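Local coordinates for protein pertussis toxin-like subunit ArtA (PDB 4Z9D) that probably transfers ADP-ribose from NAD to trimeric G proteins of the host, as the pertussis-like toxin subunit of a pathogenic Escherichia coli, at residues Phe28-Gln33 with Ser48-Thr53; Glu59-Ala64 with Val145-Gly150; Tyr89-Ser94 with Asp118-Glu123. The protein carries 2 engineered substitutions. One frame throughout, in Å; residues are numbered along the deposited sequence.

Contact 1 (Phe28-Gln33 with Ser48-Thr53); sequences FNRNLQ and SAFIAT. With NAD (nicotinamide-adenine-dinucleotide), chain F.
Phe-50 and Ala-49 receive the loop Phe-28 to Asn-31 as it runs into a helix. Leu-32 lays CD1 over one face of the Phe-50 ring, offset toward the rim, 4.1 Å from CE2. The methyl of Ala-49 sits over the centre of the opposite face, so the ring is sandwiched between aliphatic groups. Arg-30 passes the same ring at about a right angle, its CG 3.9 Å from Phe-50 CZ and 3.5 Å from Ala-49 CB; a small methyl suits a place this close to the loop backbone. With CG anti to the carbonyl carbon (chi1 -76°), Arg-30 packs its CB and CG here and carries its guanidinium onward to the carbonyl of Pro-169.

One backbone bond joins the segments, Ala-49 N to Asn-29 O at 2.9 Å. The bridged pair, Asn-29 and Ser-48, each turn the chain just after the bridge. Asn-29 OD1 accepts from Asn-31 N (Asx turn) while ND2 bonds to Gln-34 OE1; Ser-48 OG accepts from Phe-50 N (ST turn) and also bonds to His-35 ND1. Asn-31 N-caps helix 32-37, which packs through Leu-32 on helix 92-100. Strand 50-54, beside strand 118-122, continues to the NAD pocket, where Ala-52 CB lies 3.6 Å from NAD C2N.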
loop_
_atom_site.group_PDB
_atom_site.type_symbol
_atom_site.label_atom_id
_atom_site.label_comp_id
_atom_site.label_asym_id
_atom_site.label_seq_id
_atom_site.Cartn_x
_atom_site.Cartn_y
_atom_site.Cartn_z
ATOM N N PHE A 28 -5.993 6.260 -13.133
ATOM C CA PHE A 28 -7.273 6.679 -12.557
ATOM C C PHE A 28 -8.314 5.570 -12.582
ATOM O O PHE A 28 -9.494 5.822 -12.373
ATOM C CB PHE A 28 -7.804 7.905 -13.314
ATOM C CG PHE A 28 -6.896 9.095 -13.230
ATOM C CD1 PHE A 28 -6.973 9.972 -12.159
ATOM C CD2 PHE A 28 -5.937 9.316 -14.208
ATOM C CE1 PHE A 28 -6.121 11.065 -12.074
ATOM C CE2 PHE A 28 -5.083 10.396 -14.135
ATOM C CZ PHE A 28 -5.168 11.276 -13.073
ATOM N N ASN A 29 -7.871 4.340 -12.830
ATOM C CA ASN A 29 -8.751 3.167 -12.888
ATOM C C ASN A 29 -9.225 2.726 -11.510
ATOM O O ASN A 29 -8.456 2.130 -10.750
ATOM C CB ASN A 29 -8.015 2.002 -13.583
ATOM C CG ASN A 29 -8.834 0.711 -13.637
ATOM O OD1 ASN A 29 -9.980 0.648 -13.182
ATOM N ND2 ASN A 29 -8.227 -0.339 -14.195
ATOM N N ARG A 30 -10.496 2.978 -11.202
ATOM C CA ARG A 30 -11.039 2.618 -9.884
ATOM C C ARG A 30 -11.743 1.256 -9.832
ATOM O O ARG A 30 -12.683 1.068 -9.061
ATOM C CB ARG A 30 -11.990 3.727 -9.392
ATOM C CG ARG A 30 -11.240 4.949 -8.877
ATOM C CD ARG A 30 -12.145 6.093 -8.421
ATOM N NE ARG A 30 -11.338 7.269 -8.111
ATOM C CZ ARG A 30 -11.357 7.919 -6.952
ATOM N NH1 ARG A 30 -10.564 8.967 -6.787
ATOM N NH2 ARG A 30 -12.165 7.539 -5.971
ATOM N N ASN A 31 -11.283 0.297 -10.637
ATOM C CA ASN A 31 -11.730 -1.088 -10.493
ATOM C C ASN A 31 -10.961 -1.719 -9.347
ATOM O O ASN A 31 -9.801 -2.113 -9.523
ATOM C CB ASN A 31 -11.515 -1.882 -11.791
ATOM C CG ASN A 31 -12.103 -3.294 -11.728
ATOM O OD1 ASN A 31 -12.006 -3.982 -10.710
ATOM N ND2 ASN A 31 -12.736 -3.720 -12.818
ATOM N N LEU A 32 -11.596 -1.794 -8.179
ATOM C CA LEU A 32 -10.906 -2.246 -6.970
ATOM C C LEU A 32 -10.466 -3.707 -7.061
ATOM O O LEU A 32 -9.376 -4.051 -6.625
ATOM C CB LEU A 32 -11.798 -2.040 -5.730
ATOM C CG LEU A 32 -11.183 -2.323 -4.350
ATOM C CD1 LEU A 32 -10.018 -1.392 -4.064
ATOM C CD2 LEU A 32 -12.226 -2.198 -3.249
ATOM N N GLN A 33 -11.301 -4.573 -7.629
ATOM C CA GLN A 33 -10.924 -5.983 -7.719
ATOM C C GLN A 33 -9.679 -6.177 -8.583
ATOM O O GLN A 33 -8.822 -6.996 -8.275
ATOM C CB GLN A 33 -12.076 -6.829 -8.243
ATOM C CG GLN A 33 -11.859 -8.307 -7.942
ATOM C CD GLN A 33 -13.148 -9.099 -7.906
ATOM O OE1 GLN A 33 -13.139 -10.334 -7.837
ATOM N NE2 GLN A 33 -14.267 -8.396 -7.963
ATOM N N SER A 48 -3.854 1.662 -12.231
ATOM C CA SER A 48 -4.597 1.666 -10.967
ATOM C C SER A 48 -4.760 3.065 -10.372
ATOM O O SER A 48 -3.824 3.873 -10.384
ATOM C CB SER A 48 -3.912 0.766 -9.946
ATOM O OG SER A 48 -4.611 0.818 -8.713
ATOM N N ALA A 49 -5.952 3.340 -9.849
ATOM C CA ALA A 49 -6.220 4.605 -9.179
ATOM C C ALA A 49 -5.638 4.616 -7.780
ATOM O O ALA A 49 -5.569 5.656 -7.132
ATOM C CB ALA A 49 -7.703 4.866 -9.108
ATOM N N PHE A 50 -5.254 3.446 -7.308
ATOM C CA PHE A 50 -4.990 3.266 -5.891
ATOM C C PHE A 50 -3.507 3.041 -5.587
ATOM O O PHE A 50 -2.767 2.473 -6.399
ATOM C CB PHE A 50 -5.811 2.083 -5.362
ATOM C CG PHE A 50 -7.275 2.147 -5.704
ATOM C CD1 PHE A 50 -8.108 3.057 -5.067
ATOM C CD2 PHE A 50 -7.823 1.299 -6.661
ATOM C CE1 PHE A 50 -9.465 3.120 -5.369
ATOM C CE2 PHE A 50 -9.181 1.348 -6.973
ATOM C CZ PHE A 50 -10.009 2.272 -6.324
ATOM N N ILE A 51 -3.098 3.457 -4.392
ATOM C CA ILE A 51 -1.744 3.202 -3.885
ATOM C C ILE A 51 -1.871 2.258 -2.697
ATOM O O ILE A 51 -2.495 2.598 -1.700
ATOM C CB ILE A 51 -1.042 4.500 -3.456
ATOM C CG1 ILE A 51 -1.004 5.503 -4.621
ATOM C CG2 ILE A 51 0.361 4.217 -2.922
ATOM C CD1 ILE A 51 -0.773 6.953 -4.185
ATOM N N ALA A 52 -1.304 1.061 -2.812
ATOM C CA ALA A 52 -1.496 0.025 -1.801
ATOM C C ALA A 52 -0.672 0.282 -0.550
ATOM O O ALA A 52 0.497 0.659 -0.630
ATOM C CB ALA A 52 -1.137 -1.337 -2.371
ATOM N N THR A 53 -1.281 0.055 0.610
ATOM C CA THR A 53 -0.577 0.106 1.898
ATOM C C THR A 53 -1.107 -1.011 2.791
ATOM O O THR A 53 -2.087 -1.669 2.442
ATOM C CB THR A 53 -0.768 1.461 2.633
ATOM O OG1 THR A 53 -2.115 1.556 3.120
ATOM C CG2 THR A 53 -0.484 2.653 1.725
HETATM P PA NAD F . 2.830 -0.891 -7.554
HETATM O O1A NAD F . 2.158 0.234 -6.852
HETATM O O2A NAD F . 2.680 -1.030 -9.025
HETATM O O5B NAD F . 4.408 -0.823 -7.151
HETATM C C5B NAD F . 5.419 -1.686 -7.696
HETATM C C4B NAD F . 6.590 -0.794 -8.161
HETATM O O4B NAD F . 6.183 0.024 -9.300
HETATM C C3B NAD F . 6.909 0.210 -7.095
HETATM O O3B NAD F . 7.722 -0.453 -6.078
HETATM C C2B NAD F . 7.730 1.170 -7.906
HETATM O O2B NAD F . 8.905 0.495 -8.323
HETATM C C1B NAD F . 6.834 1.319 -9.145
HETATM N N9A NAD F . 5.679 2.285 -9.093
HETATM C C8A NAD F . 4.506 2.275 -8.462
HETATM N N7A NAD F . 3.841 3.379 -8.811
HETATM C C5A NAD F . 4.592 4.068 -9.676
HETATM C C6A NAD F . 4.395 5.230 -10.327
HETATM N N6A NAD F . 3.243 5.855 -10.101
HETATM N N1A NAD F . 5.310 5.748 -11.162
HETATM C C2A NAD F . 6.497 5.045 -11.362
HETATM N N3A NAD F . 6.683 3.838 -10.673
HETATM C C4A NAD F . 5.726 3.379 -9.849
HETATM O O3 NAD F . 2.366 -2.256 -6.909
HETATM P PN NAD F . 2.297 -2.514 -5.305
HETATM O O1N NAD F . 1.867 -1.280 -4.591
HETATM O O2N NAD F . 3.516 -3.240 -4.887
HETATM O O5D NAD F . 1.050 -3.503 -5.290
HETATM C C5D NAD F . 1.023 -4.709 -6.064
HETATM C C4D NAD F . 0.099 -5.729 -5.390
HETATM O O4D NAD F . 0.571 -5.800 -4.001
HETATM C C3D NAD F . -1.360 -5.236 -5.345
HETATM O O3D NAD F . -2.267 -6.342 -5.297
HETATM C C2D NAD F . -1.350 -4.551 -3.992
HETATM O O2D NAD F . -2.691 -4.380 -3.482
HETATM C C1D NAD F . -0.543 -5.518 -3.135
HETATM N N1N NAD F . -0.105 -4.827 -1.870
HETATM C C2N NAD F . 1.100 -4.082 -1.840
HETATM C C3N NAD F . 1.520 -3.393 -0.702
HETATM C C7N NAD F . 2.728 -2.669 -0.681
HETATM O O7N NAD F . 3.200 -2.274 0.518
HETATM N N7N NAD F . 3.368 -2.457 -1.834
HETATM C C4N NAD F . 0.716 -3.444 0.434
HETATM C C5N NAD F . -0.471 -4.177 0.426
HETATM C C6N NAD F . -0.898 -4.858 -0.710
#

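Contact 2 (Glu59-Ala64 with Val145-Gly150); sequences ETYNIA and VSDGPG. With NAD (nicotinamide-adenine-dinucleotide), chain F.
Tyr-61 reaches from its helix to Asp-147 and makes the one hydrogen bond of the contact, OH giving to OD2 at 2.6 Å. The hydroxyl meets OD2 from above the carboxylate plane, although ring and carboxylate planes are only 19° apart. OD2 also lies near the plane of the ring at its edge, 3.3 Å from Tyr-61 CE1. The other oxygen, OD1, is in a salt bridge with Arg-79 of strand 77-83. The carboxylate is therefore gripped at both oxygens by different elements, which restricts its rotation and would be expected to stabilise its negative charge.

Helix 57-68 here crosses the outer strand 144-152 of the four-stranded antiparallel sheet, the segment axes 8.9 Å apart at an angle of 107°. This is helix-on-sheet packing within a pertussis toxin S1-like ADP-ribosyltransferase fold.

The apolar part is built on Val-145. Its CG1, anti to the backbone N (chi1 -175°), lies in the plane of the Tyr-61 ring at its edge, 3.8 Å from CD1, and also comes within 4.3 Å of Ala-64 CB. The branched valine thus fills the gap between helix and strand, and the small alanine accommodates it, while a tyrosine combines an apolar ring edge with a hydroxyl that reaches the exposed Asp-147. Ile-63, on another side of the helix, places CD1 3.5 Å from C4N of the nicotinamide ring of NAD.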
loop_
_atom_site.group_PDB
_atom_site.type_symbol
_atom_site.label_atom_id
_atom_site.label_comp_id
_atom_site.label_asym_id
_atom_site.label_seq_id
_atom_site.Cartn_x
_atom_site.Cartn_y
_atom_site.Cartn_z
ATOM N N GLU A 59 3.182 -8.180 7.644
ATOM C CA GLU A 59 2.878 -8.301 6.222
ATOM C C GLU A 59 3.916 -7.646 5.322
ATOM O O GLU A 59 4.165 -8.142 4.226
ATOM C CB GLU A 59 1.495 -7.720 5.893
ATOM C CG GLU A 59 0.332 -8.628 6.310
ATOM C CD GLU A 59 -1.032 -8.110 5.860
ATOM O OE1 GLU A 59 -1.080 -7.029 5.230
ATOM O OE2 GLU A 59 -2.051 -8.794 6.134
ATOM N N THR A 60 4.505 -6.526 5.745
ATOM C CA THR A 60 5.491 -5.854 4.885
ATOM C C THR A 60 6.708 -6.733 4.577
ATOM O O THR A 60 7.221 -6.705 3.454
ATOM C CB THR A 60 6.001 -4.534 5.482
ATOM O OG1 THR A 60 6.739 -4.787 6.688
ATOM C CG2 THR A 60 4.836 -3.609 5.766
ATOM N N TYR A 61 7.201 -7.469 5.572
ATOM C CA TYR A 61 8.330 -8.371 5.319
ATOM C C TYR A 61 8.007 -9.437 4.273
ATOM O O TYR A 61 8.865 -9.819 3.459
ATOM C CB TYR A 61 8.779 -9.047 6.614
ATOM C CG TYR A 61 9.430 -8.092 7.574
ATOM C CD1 TYR A 61 10.714 -7.614 7.338
ATOM C CD2 TYR A 61 8.757 -7.650 8.705
ATOM C CE1 TYR A 61 11.325 -6.734 8.215
ATOM C CE2 TYR A 61 9.356 -6.764 9.591
ATOM C CZ TYR A 61 10.639 -6.313 9.338
ATOM O OH TYR A 61 11.232 -5.437 10.212
ATOM N N ASN A 62 6.778 -9.928 4.304
ATOM C CA ASN A 62 6.350 -10.964 3.375
ATOM C C ASN A 62 6.156 -10.434 1.968
ATOM O O ASN A 62 6.484 -11.103 0.993
ATOM C CB ASN A 62 5.064 -11.612 3.865
ATOM C CG ASN A 62 5.275 -12.448 5.117
ATOM O OD1 ASN A 62 6.385 -12.924 5.390
ATOM N ND2 ASN A 62 4.205 -12.631 5.887
ATOM N N ILE A 63 5.591 -9.235 1.862
ATOM C CA ILE A 63 5.507 -8.544 0.576
ATOM C C ILE A 63 6.907 -8.308 -0.013
ATOM O O ILE A 63 7.147 -8.548 -1.201
ATOM C CB ILE A 63 4.758 -7.197 0.727
ATOM C CG1 ILE A 63 3.282 -7.446 1.044
ATOM C CG2 ILE A 63 4.891 -6.340 -0.528
ATOM C CD1 ILE A 63 2.540 -6.191 1.526
ATOM N N ALA A 64 7.832 -7.842 0.821
ATOM C CA ALA A 64 9.195 -7.610 0.363
ATOM C C ALA A 64 9.854 -8.918 -0.102
ATOM O O ALA A 64 10.573 -8.933 -1.105
ATOM C CB ALA A 64 10.013 -6.981 1.450
ATOM N N VAL A 145 14.472 -11.474 5.460
ATOM C CA VAL A 145 14.357 -10.034 5.238
ATOM C C VAL A 145 14.526 -9.316 6.573
ATOM O O VAL A 145 13.833 -9.632 7.535
ATOM C CB VAL A 145 12.991 -9.653 4.621
ATOM C CG1 VAL A 145 12.951 -8.164 4.301
ATOM C CG2 VAL A 145 12.713 -10.479 3.366
ATOM N N SER A 146 15.445 -8.357 6.634
ATOM C CA SER A 146 15.656 -7.576 7.857
ATOM C C SER A 146 15.691 -6.072 7.581
ATOM O O SER A 146 15.699 -5.647 6.431
ATOM C CB SER A 146 16.974 -7.977 8.533
ATOM O OG SER A 146 16.922 -9.302 9.041
ATOM N N ASP A 147 15.701 -5.282 8.648
ATOM C CA ASP A 147 15.796 -3.821 8.543
ATOM C C ASP A 147 17.236 -3.369 8.382
ATOM O O ASP A 147 18.092 -3.722 9.198
ATOM C CB ASP A 147 15.194 -3.140 9.774
ATOM C CG ASP A 147 13.689 -3.267 9.846
ATOM O OD1 ASP A 147 13.093 -2.561 10.688
ATOM O OD2 ASP A 147 13.101 -4.050 9.066
ATOM N N GLY A 148 17.498 -2.599 7.326
ATOM C CA GLY A 148 18.768 -1.907 7.166
ATOM C C GLY A 148 18.671 -0.500 7.731
ATOM O O GLY A 148 17.903 -0.256 8.663
ATOM N N PRO A 149 19.451 0.435 7.172
ATOM C CA PRO A 149 19.489 1.813 7.672
ATOM C C PRO A 149 18.128 2.497 7.589
ATOM O O PRO A 149 17.419 2.343 6.590
ATOM C CB PRO A 149 20.480 2.507 6.732
ATOM C CG PRO A 149 21.261 1.400 6.097
ATOM C CD PRO A 149 20.319 0.240 6.002
ATOM N N GLY A 150 17.790 3.270 8.612
ATOM C CA GLY A 150 16.541 4.001 8.606
ATOM C C GLY A 150 16.822 5.455 8.302
ATOM O O GLY A 150 17.918 5.954 8.570
HETATM P PA NAD F . 2.830 -0.891 -7.554
HETATM O O1A NAD F . 2.158 0.234 -6.852
HETATM O O2A NAD F . 2.680 -1.030 -9.025
HETATM O O5B NAD F . 4.408 -0.823 -7.151
HETATM C C5B NAD F . 5.419 -1.686 -7.696
HETATM C C4B NAD F . 6.590 -0.794 -8.161
HETATM O O4B NAD F . 6.183 0.024 -9.300
HETATM C C3B NAD F . 6.909 0.210 -7.095
HETATM O O3B NAD F . 7.722 -0.453 -6.078
HETATM C C2B NAD F . 7.730 1.170 -7.906
HETATM O O2B NAD F . 8.905 0.495 -8.323
HETATM C C1B NAD F . 6.834 1.319 -9.145
HETATM N N9A NAD F . 5.679 2.285 -9.093
HETATM C C8A NAD F . 4.506 2.275 -8.462
HETATM N N7A NAD F . 3.841 3.379 -8.811
HETATM C C5A NAD F . 4.592 4.068 -9.676
HETATM C C6A NAD F . 4.395 5.230 -10.327
HETATM N N6A NAD F . 3.243 5.855 -10.101
HETATM N N1A NAD F . 5.310 5.748 -11.162
HETATM C C2A NAD F . 6.497 5.045 -11.362
HETATM N N3A NAD F . 6.683 3.838 -10.673
HETATM C C4A NAD F . 5.726 3.379 -9.849
HETATM O O3 NAD F . 2.366 -2.256 -6.909
HETATM P PN NAD F . 2.297 -2.514 -5.305
HETATM O O1N NAD F . 1.867 -1.280 -4.591
HETATM O O2N NAD F . 3.516 -3.240 -4.887
HETATM O O5D NAD F . 1.050 -3.503 -5.290
HETATM C C5D NAD F . 1.023 -4.709 -6.064
HETATM C C4D NAD F . 0.099 -5.729 -5.390
HETATM O O4D NAD F . 0.571 -5.800 -4.001
HETATM C C3D NAD F . -1.360 -5.236 -5.345
HETATM O O3D NAD F . -2.267 -6.342 -5.297
HETATM C C2D NAD F . -1.350 -4.551 -3.992
HETATM O O2D NAD F . -2.691 -4.380 -3.482
HETATM C C1D NAD F . -0.543 -5.518 -3.135
HETATM N N1N NAD F . -0.105 -4.827 -1.870
HETATM C C2N NAD F . 1.100 -4.082 -1.840
HETATM C C3N NAD F . 1.520 -3.393 -0.702
HETATM C C7N NAD F . 2.728 -2.669 -0.681
HETATM O O7N NAD F . 3.200 -2.274 0.518
HETATM N N7N NAD F . 3.368 -2.457 -1.834
HETATM C C4N NAD F . 0.716 -3.444 0.434
HETATM C C5N NAD F . -0.471 -4.177 0.426
HETATM C C6N NAD F . -0.898 -4.858 -0.710
#

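Contact 3 (Tyr89-Ser94 with Asp118-Glu123). Engineered in segment 118-123: Asp-118 (natural residue Glu).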
loop_
_atom_site.group_PDB
_atom_site.type_symbol
_atom_site.label_atom_id
_atom_site.label_comp_id
_atom_site.label_asym_id
_atom_site.label_seq_id
_atom_site.Cartn_x
_atom_site.Cartn_y
_atom_site.Cartn_z
ATOM N N TYR A 89 -8.499 4.537 2.487
ATOM C CA TYR A 89 -9.722 3.752 2.721
ATOM C C TYR A 89 -9.381 2.311 3.054
ATOM O O TYR A 89 -8.652 1.677 2.305
ATOM C CB TYR A 89 -10.626 3.747 1.481
ATOM C CG TYR A 89 -11.210 5.078 1.080
ATOM C CD1 TYR A 89 -10.456 6.015 0.380
ATOM C CD2 TYR A 89 -12.544 5.371 1.343
ATOM C CE1 TYR A 89 -11.010 7.234 -0.002
ATOM C CE2 TYR A 89 -13.104 6.585 0.957
ATOM C CZ TYR A 89 -12.335 7.500 0.290
ATOM O OH TYR A 89 -12.897 8.696 -0.091
ATOM N N PRO A 90 -9.885 1.791 4.179
ATOM C CA PRO A 90 -9.849 0.337 4.359
ATOM C C PRO A 90 -10.705 -0.311 3.271
ATOM O O PRO A 90 -11.721 0.274 2.890
ATOM C CB PRO A 90 -10.464 0.127 5.751
ATOM C CG PRO A 90 -10.428 1.478 6.406
ATOM C CD PRO A 90 -10.571 2.468 5.285
ATOM N N ILE A 91 -10.337 -1.488 2.774
ATOM C CA ILE A 91 -11.040 -1.998 1.600
ATOM C C ILE A 91 -12.394 -2.650 1.907
ATOM O O ILE A 91 -13.243 -2.756 1.032
ATOM C CB ILE A 91 -10.175 -3.018 0.815
ATOM C CG1 ILE A 91 -9.837 -4.241 1.659
ATOM C CG2 ILE A 91 -8.898 -2.357 0.295
ATOM C CD1 ILE A 91 -9.066 -5.283 0.885
ATOM N N GLN A 92 -12.617 -3.053 3.150
ATOM C CA GLN A 92 -13.786 -3.870 3.470
ATOM C C GLN A 92 -15.160 -3.235 3.142
ATOM O O GLN A 92 -16.021 -3.915 2.588
ATOM C CB GLN A 92 -13.729 -4.268 4.950
ATOM C CG GLN A 92 -14.819 -5.208 5.401
ATOM C CD GLN A 92 -14.638 -5.620 6.858
ATOM O OE1 GLN A 92 -13.918 -6.573 7.158
ATOM N NE2 GLN A 92 -15.293 -4.900 7.769
ATOM N N PRO A 93 -15.388 -1.948 3.490
ATOM C CA PRO A 93 -16.688 -1.365 3.133
ATOM C C PRO A 93 -16.933 -1.363 1.631
ATOM O O PRO A 93 -18.079 -1.500 1.173
ATOM C CB PRO A 93 -16.593 0.070 3.667
ATOM C CG PRO A 93 -15.608 -0.034 4.793
ATOM C CD PRO A 93 -14.589 -1.016 4.309
ATOM N N SER A 94 -15.864 -1.196 0.863
ATOM C CA SER A 94 -16.012 -1.180 -0.590
ATOM C C SER A 94 -16.248 -2.586 -1.117
ATOM O O SER A 94 -17.059 -2.783 -2.025
ATOM C CB SER A 94 -14.794 -0.552 -1.257
ATOM O OG SER A 94 -14.737 0.835 -0.968
ATOM N N ASP A 118 -5.514 -4.462 4.625
ATOM C CA ASP A 118 -5.343 -3.670 3.409
ATOM C C ASP A 118 -6.035 -2.324 3.479
ATOM O O ASP A 118 -7.204 -2.229 3.859
ATOM C CB ASP A 118 -5.853 -4.424 2.183
ATOM C CG ASP A 118 -5.052 -5.672 1.895
ATOM O OD1 ASP A 118 -3.937 -5.520 1.347
ATOM O OD2 ASP A 118 -5.531 -6.791 2.195
ATOM N N ILE A 119 -5.290 -1.293 3.091
ATOM C CA ILE A 119 -5.803 0.068 3.017
ATOM C C ILE A 119 -5.282 0.668 1.716
ATOM O O ILE A 119 -4.106 0.511 1.388
ATOM C CB ILE A 119 -5.381 0.911 4.229
ATOM C CG1 ILE A 119 -6.138 0.437 5.478
ATOM C CG2 ILE A 119 -5.670 2.380 3.986
ATOM C CD1 ILE A 119 -5.755 1.156 6.718
ATOM N N VAL A 120 -6.144 1.310 0.936
ATOM C CA VAL A 120 -5.655 1.964 -0.272
ATOM C C VAL A 120 -5.773 3.472 -0.147
ATOM O O VAL A 120 -6.728 3.970 0.439
ATOM C CB VAL A 120 -6.411 1.509 -1.542
ATOM C CG1 VAL A 120 -6.195 0.009 -1.780
ATOM C CG2 VAL A 120 -7.891 1.798 -1.425
ATOM N N ALA A 121 -4.805 4.188 -0.715
ATOM C CA ALA A 121 -4.902 5.639 -0.836
ATOM C C ALA A 121 -5.300 5.942 -2.251
ATOM O O ALA A 121 -4.867 5.270 -3.189
ATOM C CB ALA A 121 -3.596 6.307 -0.498
ATOM N N VAL A 122 -6.114 6.967 -2.425
ATOM C CA VAL A 122 -6.529 7.311 -3.774
ATOM C C VAL A 122 -5.656 8.430 -4.359
ATOM O O VAL A 122 -5.465 9.484 -3.749
ATOM C CB VAL A 122 -8.030 7.695 -3.814
ATOM C CG1 VAL A 122 -8.887 6.492 -3.435
ATOM C CG2 VAL A 122 -8.334 8.886 -2.897
ATOM N N GLU A 123 -5.137 8.169 -5.558
ATOM C CA GLU A 123 -4.377 9.128 -6.380
ATOM C C GLU A 123 -2.983 9.507 -5.852
ATOM O O GLU A 123 -1.991 9.361 -6.568
ATOM C CB GLU A 123 -5.184 10.422 -6.619
ATOM C CG GLU A 123 -4.605 11.238 -7.788
ATOM C CD GLU A 123 -5.179 12.653 -7.939
ATOM O OE1 GLU A 123 -6.394 12.864 -7.716
ATOM O OE2 GLU A 123 -4.389 13.563 -8.269
#
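The Tyr-89 ring has the carbonyl oxygen of Val-120 at its edge, near its plane, while Val-122 CG1 comes up obliquely, 4.1 Å from CE1. The two side chains lie on the same side of the strands as that of Val-120. A tyrosine suits this place, since its ring reaches along the strand to Val-122 and also touches Pro-169.

Beneath these side chains runs an antiparallel ladder. Tyr-89 and Val-120 form a hydrogen-bonded pair, with Tyr-89 N to Val-120 O at 2.8 Å and Val-120 N to Tyr-89 O at 2.9 Å. The next pair, Pro-90 with Ile-119, is non-hydrogen-bonded, a position where a proline's lack of an N-H costs no bond between the strands; its CB packs 4.3 Å from Ile-119 CG1.

Ile-91, next after Pro-90, has CG1 between the backbone N and the carbonyl carbon (chi1 62°), and CD1 rests 3.6 Å from CB of Asp-118, while CG2 meets Val-120 CG1. Asp-118, at the start of strand 118-122, is an engineered replacement for glutamate and belongs to the NAD pocket. Its carbonyl takes only a weak bond from Ile-91 N, just beyond the last bridged pair. The closest packing of its side chain on Ile-91 is at CB, and the side chain comes within about 4 Å of NAD, consistent with an apolar contact at the base of the residue and a carboxylate left for the pocket side.

How the contacts relate
Contacts 1 and 3 are neighbours, their centres about 9 Å apart, and share the small antiparallel sheet: strand 118-122 lies between 50-54 and 88-90. Ile-51 N to Ala-121 O, 2.8 Å, is a probable hydrogen bond joining them, and Leu-32 packs against Ser-94. Contact 3 is the most interior, its centre about 9 Å from that of the chain, with contact 1 close behind at about 10 Å; contact 2, where helix 57-68 meets the larger sheet across the chain's centre, lies outermost at about 14 Å. Contact 3 relies on a strand ladder, contact 1 on a ring sandwich beside polar turns, contact 2 on a tyrosine-carboxylate bond. All three include NAD-pocket residues.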